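Local coordinates for protein oxidoreductase (Thermotoga maritima, PDB 1ZH8) that probably catalyses NADP-dependent oxidation or reduction at a CH-OH group, as a GFO/IDH/MocA-family oxidoreductase with a Rossmann-fold cofactor domain, at residues L21-C26 / E59-M64. Sequence-based numbering, arbitrary orientation.
Sequences LGIVGC and EEFAKM. With NAP (NADP nicotinamide-adenine-dinucleotide phosphate), chain D.
Phe61 reaches from helix 55-65 to Ile23 and Cys26, which take different parts of its side chain. With CG anti to the backbone N (chi1 -170°), the ring is carried off the helix to the parallel sheet of the Rossmann domain. Ile23, on strand 19-24, meets its far end: CG1 and CG2 both lie 3.7 Å from Phe61 CE2, coming from the same side and also approaching CZ, and the side chains cross at about a right angle. Nearer the helix, Cys26 SG sits 3.8 Å from Phe61 CB and 4.3 Å from the ring centroid, 33° off the normal, an oblique sulfur-aromatic contact; Val50 of strand 45-51 and Ala30 of helix 28-39 also pack on Phe61. Cut back to an alanine, Phe61 would lose its ring, which would probably open a gap beside Ile23 and leave the Cys26 sulfur without its aromatic neighbour. Just beyond the strand, Gly25 CA comes within 3.5 Å of O4B of NADP, at backbone angles that suit glycine. The backbone of Cys26 also borders the ribose, its C 3.1 Å from O3B, while Ser52 accepts a hydrogen bond from Cys26 N. No hydrogen bond joins the two segments; what they share is buried apolar and sulfur-aromatic packing, between this helix and the strand that leads into the cofactor-binding turn.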
loop_
_atom_site.group_PDB
_atom_site.type_symbol
_atom_site.label_atom_id
_atom_site.label_comp_id
_atom_site.label_asym_id
_atom_site.label_seq_id
_atom_site.Cartn_x
_atom_site.Cartn_y
_atom_site.Cartn_z
ATOM N N LEU A 21 -36.622 13.909 -20.868
ATOM C CA LEU A 21 -35.519 12.977 -20.765
ATOM C C LEU A 21 -35.911 11.606 -21.269
ATOM O O LEU A 21 -36.987 11.113 -20.934
ATOM C CB LEU A 21 -35.105 12.872 -19.305
ATOM C CG LEU A 21 -33.841 12.123 -18.922
ATOM C CD1 LEU A 21 -32.611 12.880 -19.396
ATOM C CD2 LEU A 21 -33.804 11.972 -17.413
ATOM N N GLY A 22 -35.036 10.997 -22.067
ATOM C CA GLY A 22 -35.221 9.632 -22.559
ATOM C C GLY A 22 -34.266 8.693 -21.847
ATOM O O GLY A 22 -33.061 8.976 -21.736
ATOM N N ILE A 23 -34.805 7.594 -21.322
ATOM C CA ILE A 23 -33.998 6.581 -20.648
ATOM C C ILE A 23 -33.591 5.514 -21.654
ATOM O O ILE A 23 -34.443 4.973 -22.347
ATOM C CB ILE A 23 -34.774 5.927 -19.506
ATOM C CG1 ILE A 23 -35.419 6.992 -18.589
ATOM C CG2 ILE A 23 -33.887 4.944 -18.757
ATOM C CD1 ILE A 23 -34.475 7.955 -17.861
ATOM N N VAL A 24 -32.297 5.233 -21.766
ATOM C CA VAL A 24 -31.819 4.244 -22.727
ATOM C C VAL A 24 -31.021 3.175 -21.997
ATOM O O VAL A 24 -29.952 3.452 -21.444
ATOM C CB VAL A 24 -30.915 4.855 -23.830
ATOM C CG1 VAL A 24 -30.571 3.772 -24.898
ATOM C CG2 VAL A 24 -31.541 6.111 -24.460
ATOM N N GLY A 25 -31.530 1.950 -22.024
ATOM C CA GLY A 25 -30.936 0.846 -21.287
ATOM C C GLY A 25 -31.612 0.700 -19.941
ATOM O O GLY A 25 -31.206 1.328 -18.980
ATOM N N CYS A 26 -32.645 -0.130 -19.875
ATOM C CA CYS A 26 -33.441 -0.271 -18.673
ATOM C C CYS A 26 -32.976 -1.474 -17.861
ATOM O O CYS A 26 -33.624 -2.526 -17.845
ATOM C CB CYS A 26 -34.903 -0.430 -19.062
ATOM S SG CYS A 26 -35.535 0.940 -20.066
ATOM N N GLU A 59 -40.787 -1.990 -21.200
ATOM C CA GLU A 59 -42.195 -1.868 -20.827
ATOM C C GLU A 59 -42.402 -1.904 -19.301
ATOM O O GLU A 59 -43.197 -1.122 -18.766
ATOM C CB GLU A 59 -43.033 -2.937 -21.516
ATOM C CG GLU A 59 -43.176 -2.745 -23.031
ATOM C CD GLU A 59 -43.859 -3.927 -23.716
ATOM O OE1 GLU A 59 -43.822 -5.058 -23.160
ATOM O OE2 GLU A 59 -44.429 -3.727 -24.809
ATOM N N GLU A 60 -41.683 -2.799 -18.614
ATOM C CA GLU A 60 -41.705 -2.870 -17.144
ATOM C C GLU A 60 -41.201 -1.551 -16.570
ATOM O O GLU A 60 -41.787 -1.001 -15.649
ATOM C CB GLU A 60 -40.822 -4.013 -16.614
ATOM C CG GLU A 60 -41.359 -5.438 -16.781
ATOM C CD GLU A 60 -40.245 -6.529 -16.744
ATOM O OE1 GLU A 60 -39.123 -6.286 -16.210
ATOM O OE2 GLU A 60 -40.500 -7.647 -17.263
ATOM N N PHE A 61 -40.101 -1.053 -17.124
ATOM C CA PHE A 61 -39.582 0.249 -16.737
ATOM C C PHE A 61 -40.599 1.371 -16.986
ATOM O O PHE A 61 -40.811 2.207 -16.101
ATOM C CB PHE A 61 -38.265 0.546 -17.450
ATOM C CG PHE A 61 -37.557 1.766 -16.929
ATOM C CD1 PHE A 61 -36.716 1.678 -15.833
ATOM C CD2 PHE A 61 -37.745 3.006 -17.529
ATOM C CE1 PHE A 61 -36.061 2.809 -15.351
ATOM C CE2 PHE A 61 -37.094 4.134 -17.047
ATOM C CZ PHE A 61 -36.259 4.039 -15.961
ATOM N N ALA A 62 -41.221 1.395 -18.171
ATOM C CA ALA A 62 -42.289 2.366 -18.447
ATOM C C ALA A 62 -43.357 2.420 -17.335
ATOM O O ALA A 62 -43.795 3.508 -16.958
ATOM C CB ALA A 62 -42.936 2.114 -19.804
ATOM N N LYS A 63 -43.760 1.265 -16.806
ATOM C CA LYS A 63 -44.812 1.228 -15.778
ATOM C C LYS A 63 -44.354 1.848 -14.462
ATOM O O LYS A 63 -45.121 2.570 -13.819
ATOM C CB LYS A 63 -45.363 -0.191 -15.544
ATOM C CG LYS A 63 -46.374 -0.639 -16.590
ATOM C CD LYS A 63 -47.223 -1.802 -16.089
HETATM N N MSE A 64 -43.113 1.566 -14.063
HETATM C CA MSE A 64 -42.530 2.200 -12.887
HETATM C C MSE A 64 -42.538 3.738 -13.013
HETATM O O MSE A 64 -42.737 4.436 -12.025
HETATM C CB MSE A 64 -41.114 1.666 -12.632
HETATM C CG MSE A 64 -41.026 0.142 -12.388
HETATM SE SE MSE A 64 -39.151 -0.597 -12.301
HETATM C CE MSE A 64 -38.840 -0.487 -10.289
HETATM P PA NAP D . -27.233 -3.795 -16.916
HETATM O O1A NAP D . -28.160 -4.215 -15.834
HETATM O O2A NAP D . -26.772 -4.908 -17.762
HETATM O O5B NAP D . -27.938 -2.622 -17.752
HETATM C C5B NAP D . -27.662 -2.461 -19.124
HETATM C C4B NAP D . -28.980 -2.236 -19.841
HETATM O O4B NAP D . -28.745 -1.844 -21.187
HETATM C C3B NAP D . -29.819 -3.507 -19.902
HETATM O O3B NAP D . -31.143 -3.079 -19.778
HETATM C C2B NAP D . -29.531 -3.990 -21.313
HETATM O O2B NAP D . -30.330 -4.949 -21.998
HETATM C C1B NAP D . -29.522 -2.666 -22.045
HETATM N N9A NAP D . -28.899 -2.796 -23.360
HETATM C C8A NAP D . -27.880 -3.642 -23.738
HETATM N N7A NAP D . -27.607 -3.414 -25.042
HETATM C C5A NAP D . -28.442 -2.441 -25.493
HETATM C C6A NAP D . -28.608 -1.825 -26.727
HETATM N N6A NAP D . -27.870 -2.183 -27.765
HETATM N N1A NAP D . -29.542 -0.835 -26.881
HETATM C C2A NAP D . -30.329 -0.469 -25.816
HETATM N N3A NAP D . -30.178 -1.078 -24.596
HETATM C C4A NAP D . -29.251 -2.044 -24.440
HETATM O O3 NAP D . -25.948 -3.114 -16.255
HETATM P PN NAP D . -26.005 -1.859 -15.252
HETATM O O1N NAP D . -27.335 -1.173 -15.191
HETATM O O2N NAP D . -25.333 -2.409 -14.083
HETATM O O5D NAP D . -24.992 -0.788 -15.903
HETATM C C5D NAP D . -25.337 0.100 -16.952
HETATM C C4D NAP D . -24.436 1.330 -16.871
HETATM O O4D NAP D . -24.577 1.916 -15.582
HETATM C C3D NAP D . -22.961 0.947 -17.021
HETATM O O3D NAP D . -22.277 1.888 -17.814
HETATM C C2D NAP D . -22.406 0.978 -15.617
HETATM O O2D NAP D . -21.035 1.320 -15.580
HETATM C C1D NAP D . -23.301 2.017 -14.959
HETATM N N1N NAP D . -23.387 1.791 -13.518
HETATM C C2N NAP D . -22.994 2.799 -12.686
HETATM C C3N NAP D . -23.044 2.638 -11.298
HETATM C C7N NAP D . -22.826 3.818 -10.382
HETATM O O7N NAP D . -22.862 3.555 -9.000
HETATM N N7N NAP D . -22.618 5.059 -10.862
HETATM C C4N NAP D . -23.510 1.428 -10.768
HETATM C C5N NAP D . -23.926 0.403 -11.628
HETATM C C6N NAP D . -23.858 0.597 -13.011
HETATM P P2B NAP D . -31.823 -5.500 -21.754
HETATM O O1X NAP D . -32.858 -4.601 -22.396
HETATM O O2X NAP D . -32.137 -5.598 -20.278
HETATM O O3X NAP D . -31.820 -6.865 -22.408
#